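Local coordinates for escJ (Escherichia coli, PDB 1YJ7), which probably assembles, as a lipoprotein of the YscJ/FliF family, into the membrane platform on which the type III secretion system is built, at residues K12-M17 and V28-D33; Q4-L9 and T52-N57; R97-I102 and C108-N113; P138-I143 and V161-S166; A124-I129 and N145-S150. The protein carries 3 engineered substitutions. One frame throughout, in Å; residues are numbered along the deposited sequence. Where two conformers were deposited one is given.

Contact 1 of 5, residues K12-M17 and V28-D33; sequences KEANQM and VSKEMD
Lys-30 of strand 28-32 reaches across to Ala-14 and Asn-15 of helix 11-23. The helix lies over one face of the three-stranded antiparallel sheet of the N-terminal alpha/beta unit, and strand 28-32 is an outermost strand of that sheet. The backbones stay well apart. Their closest CA atoms, those of Ala-14 and Lys-30, are 8.0 Å from each other. The lysine side chain spans this gap. It leaves the strand with CG opposite the backbone N (chi1 -174°) and runs on nearly straight to CD. Its methylene CD then meets the methyl group of Ala-14, with CD and CB 4.0 Å apart. At chi3 (67°) the chain bends. The bend carries the ammonium group across the helix surface, past the alanine and toward Asn-15. Asn-15 starts in the other direction, since its CB points away from the strand. Its side chain folds back beside the backbone N, and this brings the amide over to the lysine. The oxygen end of the amide is the near one: ND2 of Asn-15 is 4.9 Å from NZ of Lys-30. The lysine thus has two roles along its length, apolar at CD and polar at NZ. Ala-14 is buried, and its methyl also touches Met-38 and Leu-9, so it closes the inner side of the contact. Met-17, one turn further on, packs on Leu-40 of the central strand. Asn-15 is exposed and marks the outer side. There OD1 of Asn-15 and NZ of Lys-30 lie 2.8 Å apart.

Contact 2 of 5, residues Q4-L9 and T52-N57; sequences QLYTGL and TILNNN
Leu-5 and Tyr-6 of strand 3-9 share one methyl group of Leu-54, which comes from helix 47-56. The helix packs on the same sheet as helix 11-23, within the N-terminal alpha/beta unit. A classic beta bulge makes the double contact possible. Leu-5 and Tyr-6 both pair with Leu-40 of the central strand, and both CB atoms point toward the helix. The tight part is small and wholly apolar. CD1 of Leu-54 lies 4.1 Å from CD1 of Leu-5. The same methyl is 4.2 Å from CE1 of Tyr-6, and it approaches the ring at its edge, near the ring plane. Leu-54 and the tyrosine side chain point in opposite directions as they pass. All three residues are buried. Phe-59 and Pro-60 pack nearby, on Leu-54 and Tyr-6 respectively, and Leu-21 and Ile-51 cover Leu-5.

The looser side lies further along the helix. Asn-55 touches neither strand residue, but packs on Gln-16 of the second subunit. That subunit also meets the strand backbone: its Asn-15 ND2 bonds to Leu-5 O, and its Lys-30 NZ bonds to Gln-4 O. Asn-57, the first residue beyond the helix, is exposed. Its side chain turns back on the last turn, where ND2 of Asn-57 gives a hydrogen bond of 2.8 Å to the backbone O of Ile-53, nearly straight at 173°.

Contact 3 of 5, residues R97-I102 and C108-N113; sequences RLLSKI and CSVSLN
The short connection from helix 80-99 to strand 105-113 folds back here, resting Leu-99 on Cys-108 and Val-110, and Ser-100 on Cys-108. Helix and strand belong to the C-terminal alpha/beta unit, whose order of elements fits the ring-building motif of this family. A type I turn from Leu-99 to Ile-102 starts the reversal. Leu-99 is the main contact on the helix side. Its CD1 lies 3.8 Å from SG of Cys-108, and its CB is 4.0 Å from the same sulfur. CD1 of Leu-99 also reaches CG2 of Val-110, more loosely, at 4.4 Å. The thiol of Cys-108 is placed by chi1 of -176°, which sets SG opposite the backbone N and under the leucine. Beside it, OG of Ser-100 passes CB of Cys-108 at 3.9 Å. This hydroxyl is already hydrogen-bonded to the backbone O of Glu-96, one helical turn back. Ser-109, between the two contact residues of the strand, points away and bonds through OG to Lys-101 NZ of the second subunit. The side chains meet by van der Waals contact, while Glu-96 and Glu-92 take hydrogen bonds from the backbone N of Val-110 and Leu-112 respectively; the far face offers polar groups to another subunit.

Contact 4 of 5, residues P138-I143 and V161-S166; sequences PSVIQI and VVIKSS
Val-140 holds CG1 opposite its backbone N (chi1 170°), which leaves CG2 opposite the carbonyl carbon; the two methyls spread over two residues of strand 159-165. Val-161 has nearly the same rotamer (chi1 177°). Its CB and CG1 both meet CG1 of Val-140, each at 4.2 Å. The two valines pass each other pointing in opposite directions. CG2 of Val-161 turns to the next helical turn and lies 4.2 Å from CG2 of Ile-143. Ile-163 sits two residues along on the same strand face. Its CG1 lies between the backbone N and the carbonyl carbon (chi1 61°), and the chain then extends so that CD1 comes 4.1 Å from CG2 of Val-140. A second conformer of Ile-163 exists, so this last contact is less certain.

The four side chains join the first turn of helix 140-150 to the strand that ends its beta-alpha-beta unit. Val-162, between the two strand residues, points away and packs on Leu-146 of the second subunit. A glycerol, probably from the crystallisation liquor, lies near Val-140 and takes a hydrogen bond with the backbone N of Val-161. Every group that meets across the contact is a hydrocarbon branch. Helix and strand are held here by shape and burial of apolar surface, with no hydrogen bond between them.

Contact 5 of 5, residues A124-I129 and N145-S150; sequences AAVLVI and NLVKNS
Val-147 of helix 140-150 points its side chain down onto Ala-124 and Val-126 of strand 123-130. Its CB faces the sheet but stands back from it, 4.7 Å from CG2 of Val-126. The two methyls beyond it make the contact. CG1 lies opposite the backbone N (chi1 175°), and this directs it to the start of the strand segment. There CG1 of Val-147 meets CB of Ala-124 at 4.1 Å. The same methyl is 4.4 Å from CG2 of Val-126. The other methyl, CG2 of Val-147, goes to the second strand residue and lies 4.1 Å from CG2 of Val-126. The branched end thus straddles two residues of one strand face, and each methyl has its own nearest neighbour. Val-126 and Val-147 run past each other in opposite senses, so they meet along their flanks.

All three residues are buried. Leu-99 and Ile-95 of helix 80-99 pack on Val-126 and Val-147 respectively, and Leu-154 covers Val-147 further. Ala-125 points to the other face of the sheet and packs on Ser-150 of the second subunit. Past the contact, OG of this chain's own Ser-150 gives a 2.8 Å hydrogen bond to the backbone O of Leu-146. Its donor is tilted 33° from the carbonyl plane. Helix 140-150 is the crossover helix of a beta-alpha-beta unit, linking the parallel strands 123-130 and 159-165, and Val-147 is one of the residues by which it packs on the sheet.

How the contacts relate
The contacts form two groups, one in each alpha/beta unit. Contacts 1 and 2 have centres 10 Å apart and share the N-terminal sheet. Met-17 joins them: its CG is 3.9 Å from CD2 of Leu-54. Contacts 3, 4 and 5 share the C-terminal sheet. Centres of contacts 3 and 5 are 6 Å apart, and those of contacts 4 and 5 are 9 Å apart. Leu-99 and Ile-102 bring contact 3 to Ile-143 of contact 4. Between the groups the centres lie 28 to 34 Å apart, and no atoms touch. Contacts 2 to 5 also meet the second subunit. The glycerol lies at contact 4.

Contact 1 of 5, residues K12-M17 and V28-D33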
# COMPACT_ATOMS: atom_id res chain seq x y z
N LYS D 12 21.21 -20.01 -10.34
CA LYS D 12 22.03 -18.86 -9.99
C LYS D 12 21.53 -18.21 -8.71
O LYS D 12 22.34 -17.92 -7.85
CB LYS D 12 22.05 -17.84 -11.12
CG LYS D 12 22.78 -16.55 -10.80
CD LYS D 12 22.67 -15.59 -11.99
CE LYS D 12 22.82 -14.15 -11.59
NZ LYS D 12 22.62 -13.26 -12.80
N GLU D 13 20.23 -18.01 -8.59
CA GLU D 13 19.67 -17.38 -7.39
C GLU D 13 19.97 -18.24 -6.15
O GLU D 13 20.42 -17.75 -5.12
CB GLU D 13 18.20 -17.00 -7.52
CG GLU D 13 17.75 -16.17 -6.33
CD GLU D 13 16.94 -14.95 -6.70
OE1 GLU D 13 15.98 -15.09 -7.48
OE2 GLU D 13 17.25 -13.86 -6.18
N ALA D 14 19.73 -19.54 -6.28
CA ALA D 14 19.97 -20.46 -5.19
C ALA D 14 21.46 -20.47 -4.82
O ALA D 14 21.79 -20.43 -3.64
CB ALA D 14 19.48 -21.86 -5.55
N ASN D 15 22.36 -20.52 -5.80
CA ASN D 15 23.78 -20.54 -5.50
C ASN D 15 24.24 -19.28 -4.79
O ASN D 15 25.05 -19.33 -3.87
CB ASN D 15 24.63 -20.71 -6.76
CG ASN D 15 24.62 -22.12 -7.30
OD1 ASN D 15 24.30 -23.08 -6.58
ND2 ASN D 15 24.93 -22.26 -8.59
N GLN D 16 23.78 -18.13 -5.26
CA GLN D 16 24.17 -16.87 -4.64
C GLN D 16 23.68 -16.78 -3.20
O GLN D 16 24.45 -16.39 -2.31
CB GLN D 16 23.72 -15.67 -5.48
CG GLN D 16 24.47 -15.63 -6.81
CD GLN D 16 24.10 -14.45 -7.67
OE1 GLN D 16 22.98 -13.96 -7.60
NE2 GLN D 16 25.04 -14.01 -8.51
N MET D 17 22.44 -17.17 -2.96
CA MET D 17 21.89 -17.13 -1.60
C MET D 17 22.59 -18.14 -0.71
O MET D 17 22.94 -17.84 0.42
CB MET D 17 20.37 -17.35 -1.62
CG MET D 17 19.62 -16.19 -2.19
SD MET D 17 17.79 -16.39 -1.99
CE MET D 17 17.46 -16.63 -3.43
N VAL D 28 22.84 -24.06 5.77
CA VAL D 28 21.80 -24.09 4.74
C VAL D 28 21.89 -25.38 3.93
O VAL D 28 22.96 -25.91 3.66
CB VAL D 28 21.80 -22.80 3.86
CG1 VAL D 28 23.19 -22.40 3.46
CG2 VAL D 28 20.91 -22.95 2.61
N SER D 29 20.73 -25.91 3.58
CA SER D 29 20.64 -27.08 2.74
C SER D 29 19.83 -26.77 1.49
O SER D 29 18.90 -25.96 1.52
CB SER D 29 20.04 -28.25 3.51
OG SER D 29 18.74 -27.94 3.95
N LYS D 30 20.21 -27.40 0.39
CA LYS D 30 19.60 -27.18 -0.90
C LYS D 30 19.11 -28.50 -1.45
O LYS D 30 19.81 -29.51 -1.34
CB LYS D 30 20.61 -26.55 -1.86
CG LYS D 30 20.00 -26.16 -3.19
CD LYS D 30 20.93 -25.29 -4.03
CE LYS D 30 22.18 -26.08 -4.49
NZ LYS D 30 23.21 -25.18 -5.12
N GLU D 31 17.93 -28.50 -2.04
CA GLU D 31 17.40 -29.66 -2.73
C GLU D 31 16.80 -29.24 -4.06
O GLU D 31 16.24 -28.15 -4.20
CB GLU D 31 16.40 -30.46 -1.85
CG GLU D 31 14.97 -29.95 -1.82
CD GLU D 31 14.25 -30.24 -0.49
OE1 GLU D 31 13.57 -29.31 0.03
OE2 GLU D 31 14.36 -31.39 0.03
N MET D 32 16.95 -30.10 -5.05
CA MET D 32 16.46 -29.84 -6.39
C MET D 32 15.13 -30.59 -6.57
O MET D 32 15.04 -31.77 -6.23
CB MET D 32 17.50 -30.32 -7.41
CG MET D 32 17.28 -29.78 -8.79
SD MET D 32 18.34 -30.54 -10.06
CE MET D 32 19.87 -30.83 -9.23
N ASP D 33 14.12 -29.90 -7.09
CA ASP D 33 12.83 -30.53 -7.40
C ASP D 33 12.87 -31.13 -8.81
O ASP D 33 13.93 -31.15 -9.46
CB ASP D 33 11.67 -29.52 -7.22
CG ASP D 33 11.65 -28.40 -8.25
OD1 ASP D 33 11.03 -27.35 -7.97
OD2 ASP D 33 12.22 -28.45 -9.36

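Contact 2 of 5, residues Q4-L9 and T52-N57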
# COMPACT_ATOMS: atom_id res chain seq x y z
N GLN D 4 11.90 -23.86 5.79
CA GLN D 4 12.03 -23.50 4.39
C GLN D 4 12.26 -22.00 4.24
O GLN D 4 11.61 -21.19 4.93
CB GLN D 4 10.76 -23.88 3.66
CG GLN D 4 10.77 -23.65 2.18
CD GLN D 4 9.46 -24.06 1.55
OE1 GLN D 4 8.58 -23.22 1.31
NE2 GLN D 4 9.30 -25.36 1.28
N LEU D 5 13.18 -21.64 3.35
CA LEU D 5 13.40 -20.24 2.97
C LEU D 5 12.60 -19.95 1.69
O LEU D 5 11.61 -19.22 1.72
CB LEU D 5 14.89 -19.94 2.77
CG LEU D 5 15.76 -19.98 4.02
CD1 LEU D 5 17.21 -19.68 3.70
CD2 LEU D 5 15.25 -19.05 5.09
N TYR D 6 13.04 -20.55 0.57
CA TYR D 6 12.43 -20.34 -0.74
C TYR D 6 12.47 -21.61 -1.57
O TYR D 6 13.39 -22.42 -1.44
CB TYR D 6 13.11 -19.22 -1.53
CG TYR D 6 13.00 -17.90 -0.84
CD1 TYR D 6 14.04 -17.38 -0.06
CD2 TYR D 6 11.81 -17.18 -0.88
CE1 TYR D 6 13.90 -16.17 0.60
CE2 TYR D 6 11.67 -15.99 -0.21
CZ TYR D 6 12.69 -15.48 0.53
OH TYR D 6 12.49 -14.28 1.19
N THR D 7 11.45 -21.75 -2.42
CA THR D 7 11.35 -22.78 -3.45
C THR D 7 11.35 -22.10 -4.81
O THR D 7 11.25 -20.88 -4.92
CB THR D 7 10.05 -23.59 -3.28
OG1 THR D 7 8.92 -22.75 -3.56
CG2 THR D 7 9.83 -24.01 -1.83
N GLY D 8 11.48 -22.90 -5.86
CA GLY D 8 11.34 -22.41 -7.22
C GLY D 8 12.48 -21.55 -7.70
O GLY D 8 12.31 -20.76 -8.62
N LEU D 9 13.64 -21.69 -7.07
CA LEU D 9 14.75 -20.81 -7.37
C LEU D 9 15.53 -21.32 -8.57
O LEU D 9 15.70 -22.53 -8.75
CB LEU D 9 15.72 -20.72 -6.18
CG LEU D 9 15.17 -20.15 -4.87
CD1 LEU D 9 16.19 -20.31 -3.75
CD2 LEU D 9 14.77 -18.69 -5.08
N THR D 52 17.59 -12.09 7.88
CA THR D 52 18.24 -10.77 8.02
C THR D 52 19.33 -10.61 6.95
O THR D 52 19.39 -9.60 6.25
CB THR D 52 18.83 -10.59 9.42
OG1 THR D 52 17.78 -10.65 10.41
CG2 THR D 52 19.47 -9.19 9.59
N ILE D 53 20.17 -11.63 6.83
CA ILE D 53 21.25 -11.62 5.85
C ILE D 53 20.70 -11.53 4.44
O ILE D 53 21.18 -10.72 3.64
CB ILE D 53 22.16 -12.90 6.01
CG1 ILE D 53 22.96 -12.81 7.30
CG2 ILE D 53 23.14 -13.02 4.80
CD1 ILE D 53 23.53 -14.14 7.77
N LEU D 54 19.68 -12.32 4.12
CA LEU D 54 19.11 -12.25 2.78
C LEU D 54 18.46 -10.90 2.52
O LEU D 54 18.66 -10.30 1.47
CB LEU D 54 18.12 -13.36 2.54
CG LEU D 54 18.73 -14.76 2.57
CD1 LEU D 54 17.62 -15.79 2.42
CD2 LEU D 54 19.81 -14.94 1.50
N ASN D 55 17.71 -10.42 3.49
CA ASN D 55 17.06 -9.10 3.37
C ASN D 55 18.07 -7.97 3.13
O ASN D 55 17.89 -7.16 2.22
CB ASN D 55 15.99 -8.90 4.44
CG ASN D 55 14.67 -9.63 4.06
OD1 ASN D 55 14.58 -10.86 4.13
ND2 ASN D 55 13.69 -8.87 3.57
N ASN D 56 19.14 -7.97 3.93
CA ASN D 56 20.15 -6.91 3.89
C ASN D 56 20.90 -6.92 2.55
O ASN D 56 21.45 -5.92 2.14
CB ASN D 56 21.13 -7.04 5.04
CG ASN D 56 20.53 -6.65 6.39
OD1 ASN D 56 19.36 -6.27 6.48
ND2 ASN D 56 21.33 -6.75 7.44
N ASN D 57 20.90 -8.07 1.88
CA ASN D 57 21.60 -8.22 0.61
C ASN D 57 20.68 -8.23 -0.61
O ASN D 57 21.14 -8.50 -1.73
CB ASN D 57 22.47 -9.48 0.65
CG ASN D 57 23.70 -9.29 1.49
OD1 ASN D 57 24.70 -8.75 0.99
ND2 ASN D 57 23.62 -9.63 2.77

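Contact 3 of 5, residues R97-I102 and C108-N113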
# COMPACT_ATOMS: atom_id res chain seq x y z
N ARG D 97 25.21 -4.70 -23.69
CA ARG D 97 25.88 -5.88 -24.24
C ARG D 97 27.34 -5.56 -24.54
O ARG D 97 28.23 -6.35 -24.22
CB ARG D 97 25.17 -6.37 -25.50
CG ARG D 97 25.87 -7.58 -26.14
CD ARG D 97 25.35 -7.92 -27.48
NE ARG D 97 24.16 -8.73 -27.36
CZ ARG D 97 22.97 -8.41 -27.77
NH1 ARG D 97 22.78 -7.25 -28.38
NH2 ARG D 97 21.96 -9.28 -27.60
N LEU D 98 27.57 -4.39 -25.14
CA LEU D 98 28.91 -3.93 -25.51
C LEU D 98 29.75 -3.65 -24.27
O LEU D 98 30.86 -4.16 -24.12
CB LEU D 98 28.81 -2.71 -26.44
CG LEU D 98 30.10 -2.02 -26.95
CD1 LEU D 98 29.85 -1.23 -28.26
CD2 LEU D 98 30.70 -1.09 -25.91
N LEU D 99 29.22 -2.86 -23.34
CA LEU D 99 29.97 -2.51 -22.14
C LEU D 99 30.28 -3.74 -21.29
O LEU D 99 31.29 -3.78 -20.60
CB LEU D 99 29.23 -1.47 -21.29
CG LEU D 99 29.07 -0.10 -21.93
CD1 LEU D 99 28.21 0.78 -21.04
CD2 LEU D 99 30.39 0.53 -22.19
N SER D 100 29.43 -4.75 -21.36
CA SER D 100 29.61 -5.94 -20.54
C SER D 100 30.76 -6.82 -21.03
O SER D 100 31.13 -7.78 -20.35
CB SER D 100 28.33 -6.73 -20.46
OG SER D 100 27.31 -5.96 -19.86
N LYS D 101 31.33 -6.51 -22.19
CA LYS D 101 32.54 -7.18 -22.67
C LYS D 101 33.83 -6.56 -22.14
O LYS D 101 34.92 -7.13 -22.29
CB LYS D 101 32.57 -7.21 -24.20
CG LYS D 101 31.44 -8.02 -24.81
CD LYS D 101 31.57 -8.11 -26.31
CE LYS D 101 30.36 -8.73 -26.95
NZ LYS D 101 30.63 -8.97 -28.41
N ILE D 102 33.75 -5.40 -21.49
CA ILE D 102 34.94 -4.83 -20.88
C ILE D 102 35.38 -5.70 -19.70
O ILE D 102 34.57 -5.98 -18.82
CB ILE D 102 34.65 -3.40 -20.38
CG1 ILE D 102 34.33 -2.49 -21.56
CG2 ILE D 102 35.83 -2.88 -19.58
CD1 ILE D 102 33.80 -1.14 -21.17
N CYS D 108 25.63 -4.18 -15.73
CA CYS D 108 25.53 -2.87 -16.39
C CYS D 108 24.06 -2.53 -16.57
O CYS D 108 23.25 -3.39 -16.97
CB CYS D 108 26.22 -2.90 -17.78
SG CYS D 108 26.25 -1.30 -18.61
N SER D 109 23.68 -1.28 -16.28
CA SER D 109 22.38 -0.77 -16.65
C SER D 109 22.55 0.54 -17.38
O SER D 109 23.33 1.38 -16.96
CB SER D 109 21.49 -0.55 -15.43
OG SER D 109 20.98 -1.77 -14.93
N VAL D 110 21.80 0.70 -18.46
CA VAL D 110 21.78 1.93 -19.23
C VAL D 110 20.33 2.36 -19.37
O VAL D 110 19.47 1.58 -19.79
CB VAL D 110 22.39 1.74 -20.64
CG1 VAL D 110 22.24 3.02 -21.46
CG2 VAL D 110 23.83 1.34 -20.53
N SER D 111 20.05 3.62 -19.00
CA SER D 111 18.75 4.21 -19.26
C SER D 111 18.96 5.43 -20.16
O SER D 111 19.69 6.36 -19.78
CB SER D 111 18.05 4.62 -17.96
OG SER D 111 16.76 5.15 -18.24
N LEU D 112 18.35 5.40 -21.34
CA LEU D 112 18.47 6.45 -22.35
C LEU D 112 17.25 7.36 -22.41
O LEU D 112 16.13 6.88 -22.36
CB LEU D 112 18.64 5.85 -23.74
CG LEU D 112 19.92 5.08 -23.99
CD1 LEU D 112 19.86 4.53 -25.40
CD2 LEU D 112 21.17 5.94 -23.80
N ASN D 113 17.54 8.65 -22.58
CA ASN D 113 16.55 9.69 -22.85
C ASN D 113 16.90 10.26 -24.23
O ASN D 113 17.80 11.06 -24.34
CB ASN D 113 16.68 10.77 -21.77
CG ASN D 113 16.04 12.11 -22.17
OD1 ASN D 113 15.00 12.12 -22.82
ND2 ASN D 113 16.69 13.22 -21.80

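Contact 4 of 5, residues P138-I143 and V161-S166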
# COMPACT_ATOMS: atom_id res chain seq x y z
N PRO D 138 39.76 4.37 -14.41
CA PRO D 138 40.49 4.80 -15.62
C PRO D 138 39.74 4.58 -16.93
O PRO D 138 40.09 5.20 -17.95
CB PRO D 138 41.77 3.95 -15.58
CG PRO D 138 41.91 3.55 -14.17
CD PRO D 138 40.51 3.33 -13.68
N SER D 139 38.73 3.70 -16.93
CA SER D 139 37.92 3.43 -18.11
C SER D 139 36.66 4.31 -18.24
O SER D 139 35.96 4.22 -19.24
CB SER D 139 37.52 1.95 -18.13
OG SER D 139 38.68 1.16 -18.17
N VAL D 140 36.39 5.20 -17.29
CA VAL D 140 35.18 6.00 -17.36
C VAL D 140 35.12 6.88 -18.60
O VAL D 140 34.10 6.95 -19.26
CB VAL D 140 34.96 6.82 -16.07
CG1 VAL D 140 33.84 7.84 -16.23
CG2 VAL D 140 34.65 5.89 -14.97
N ILE D 141 36.23 7.53 -18.95
CA ILE D 141 36.27 8.35 -20.15
C ILE D 141 35.99 7.52 -21.43
O ILE D 141 35.24 7.96 -22.30
CB ILE D 141 37.59 9.01 -20.11
CG1 ILE D 141 37.48 10.27 -19.24
CG2 ILE D 141 38.04 9.41 -21.54
CD1 ILE D 141 38.78 10.96 -19.03
N GLN D 142 36.51 6.29 -21.48
CA GLN D 142 36.24 5.39 -22.59
C GLN D 142 34.79 4.96 -22.64
O GLN D 142 34.16 4.96 -23.69
CB GLN D 142 37.13 4.15 -22.49
CG GLN D 142 38.58 4.45 -22.82
CD GLN D 142 39.54 3.34 -22.43
OE1 GLN D 142 40.50 3.03 -23.17
NE2 GLN D 142 39.30 2.74 -21.27
N ILE D 143 34.24 4.59 -21.49
CA ILE D 143 32.83 4.23 -21.41
C ILE D 143 31.94 5.35 -21.89
O ILE D 143 31.02 5.13 -22.66
CB ILE D 143 32.48 3.79 -19.97
CG1 ILE D 143 33.15 2.45 -19.65
CG2 ILE D 143 30.97 3.73 -19.78
CD1 ILE D 143 33.22 2.13 -18.18
N VAL D 161 27.97 8.47 -15.56
CA VAL D 161 28.52 7.13 -15.34
C VAL D 161 28.83 6.96 -13.86
O VAL D 161 29.54 7.77 -13.24
CB VAL D 161 29.79 6.87 -16.20
CG1 VAL D 161 30.39 5.48 -15.90
CG2 VAL D 161 29.45 7.02 -17.66
N VAL D 162 28.26 5.92 -13.27
CA VAL D 162 28.54 5.58 -11.89
C VAL D 162 29.11 4.17 -11.89
O VAL D 162 28.54 3.29 -12.51
CB VAL D 162 27.29 5.67 -11.03
CG1 VAL D 162 27.53 5.15 -9.63
CG2 VAL D 162 26.77 7.16 -11.00
N ILE D 163 30.23 4.00 -11.21
CA ILE D 163 30.87 2.68 -11.09
C ILE D 163 30.92 2.24 -9.63
O ILE D 163 31.27 3.01 -8.75
CB ILE D 163 32.26 2.65 -11.79
CG1 ILE D 163 33.24 3.65 -11.18
CG2 ILE D 163 32.10 2.92 -13.31
CD1 ILE D 163 34.67 3.46 -11.67
N LYS D 164 30.52 0.99 -9.37
CA LYS D 164 30.55 0.43 -8.03
C LYS D 164 31.12 -0.99 -8.07
O LYS D 164 30.89 -1.72 -9.02
CB LYS D 164 29.14 0.35 -7.45
CG LYS D 164 28.42 1.68 -7.25
CD LYS D 164 29.04 2.48 -6.10
CE LYS D 164 28.71 3.96 -6.25
NZ LYS D 164 28.99 4.74 -5.01
N SER D 165 31.90 -1.34 -7.06
CA SER D 165 32.33 -2.72 -6.82
C SER D 165 31.16 -3.53 -6.32
O SER D 165 30.38 -3.06 -5.51
CB SER D 165 33.44 -2.74 -5.78
OG SER D 165 33.76 -4.07 -5.39
N SER D 166 31.05 -4.80 -6.74
CA SER D 166 29.98 -5.65 -6.24
C SER D 166 30.11 -5.85 -4.72
O SER D 166 29.11 -6.17 -4.04
CB SER D 166 30.01 -7.02 -6.96
OG SER D 166 31.18 -7.73 -6.60

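Contact 5 of 5, residues A124-I129 and N145-S150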
# COMPACT_ATOMS: atom_id res chain seq x y z
N ALA D 124 21.92 10.22 -20.94
CA ALA D 124 22.02 8.80 -20.63
C ALA D 124 22.54 8.61 -19.22
O ALA D 124 23.41 9.32 -18.79
CB ALA D 124 22.96 8.11 -21.59
N ALA D 125 21.98 7.62 -18.53
CA ALA D 125 22.45 7.19 -17.22
C ALA D 125 23.04 5.80 -17.37
O ALA D 125 22.40 4.94 -17.93
CB ALA D 125 21.29 7.13 -16.27
N VAL D 126 24.25 5.61 -16.84
CA VAL D 126 25.00 4.37 -16.99
C VAL D 126 25.53 3.95 -15.63
O VAL D 126 26.30 4.69 -15.01
CB VAL D 126 26.17 4.55 -17.95
CG1 VAL D 126 26.92 3.22 -18.13
CG2 VAL D 126 25.67 5.07 -19.27
N LEU D 127 25.10 2.78 -15.17
CA LEU D 127 25.60 2.18 -13.93
C LEU D 127 26.38 0.93 -14.30
O LEU D 127 25.89 0.05 -15.04
CB LEU D 127 24.45 1.81 -13.01
CG LEU D 127 24.84 1.09 -11.71
CD1 LEU D 127 25.70 1.96 -10.81
CD2 LEU D 127 23.59 0.64 -11.01
N VAL D 128 27.62 0.87 -13.83
CA VAL D 128 28.50 -0.27 -14.11
C VAL D 128 28.95 -0.86 -12.79
O VAL D 128 29.44 -0.17 -11.90
CB VAL D 128 29.73 0.15 -14.93
CG1 VAL D 128 30.67 -1.04 -15.20
CG2 VAL D 128 29.31 0.83 -16.22
N ILE D 129 28.78 -2.17 -12.65
CA ILE D 129 29.23 -2.89 -11.49
C ILE D 129 30.48 -3.65 -11.89
O ILE D 129 30.49 -4.35 -12.91
CB ILE D 129 28.17 -3.91 -10.99
CG1 ILE D 129 26.81 -3.26 -10.71
CG2 ILE D 129 28.69 -4.61 -9.72
CD1 ILE D 129 26.85 -1.99 -9.79
N ASN D 145 32.66 7.77 -23.92
CA ASN D 145 32.83 7.96 -25.36
C ASN D 145 32.12 6.86 -26.17
O ASN D 145 31.51 7.16 -27.20
CB ASN D 145 34.32 8.03 -25.73
CG ASN D 145 34.94 9.39 -25.44
OD1 ASN D 145 34.28 10.42 -25.54
ND2 ASN D 145 36.23 9.39 -25.10
N LEU D 146 32.16 5.62 -25.71
CA LEU D 146 31.40 4.54 -26.33
C LEU D 146 29.88 4.78 -26.31
O LEU D 146 29.20 4.64 -27.32
CB LEU D 146 31.74 3.19 -25.69
CG LEU D 146 33.18 2.69 -25.89
CD1 LEU D 146 33.51 1.59 -24.92
CD2 LEU D 146 33.40 2.22 -27.33
N VAL D 147 29.35 5.20 -25.16
CA VAL D 147 27.94 5.51 -25.04
C VAL D 147 27.58 6.70 -25.93
O VAL D 147 26.59 6.64 -26.64
CB VAL D 147 27.57 5.78 -23.56
CG1 VAL D 147 26.13 6.22 -23.45
CG2 VAL D 147 27.78 4.50 -22.74
N LYS D 148 28.39 7.74 -25.90
CA LYS D 148 28.15 8.94 -26.69
C LYS D 148 27.95 8.60 -28.15
O LYS D 148 26.99 9.04 -28.77
CB LYS D 148 29.33 9.89 -26.54
CG LYS D 148 29.18 11.21 -27.32
CD LYS D 148 30.51 11.88 -27.49
CE LYS D 148 30.34 13.23 -28.21
NZ LYS D 148 29.98 13.05 -29.63
N ASN D 149 28.85 7.79 -28.70
CA ASN D 149 28.84 7.52 -30.13
C ASN D 149 27.92 6.39 -30.55
O ASN D 149 27.79 6.12 -31.74
CB ASN D 149 30.28 7.35 -30.63
CG ASN D 149 31.00 8.69 -30.71
OD1 ASN D 149 30.49 9.63 -31.28
ND2 ASN D 149 32.15 8.78 -30.10
N SER D 150 27.23 5.78 -29.59
CA SER D 150 26.20 4.78 -29.87
C SER D 150 24.83 5.34 -30.16
O SER D 150 24.01 4.62 -30.72
CB SER D 150 26.05 3.80 -28.69
OG SER D 150 27.23 3.05 -28.51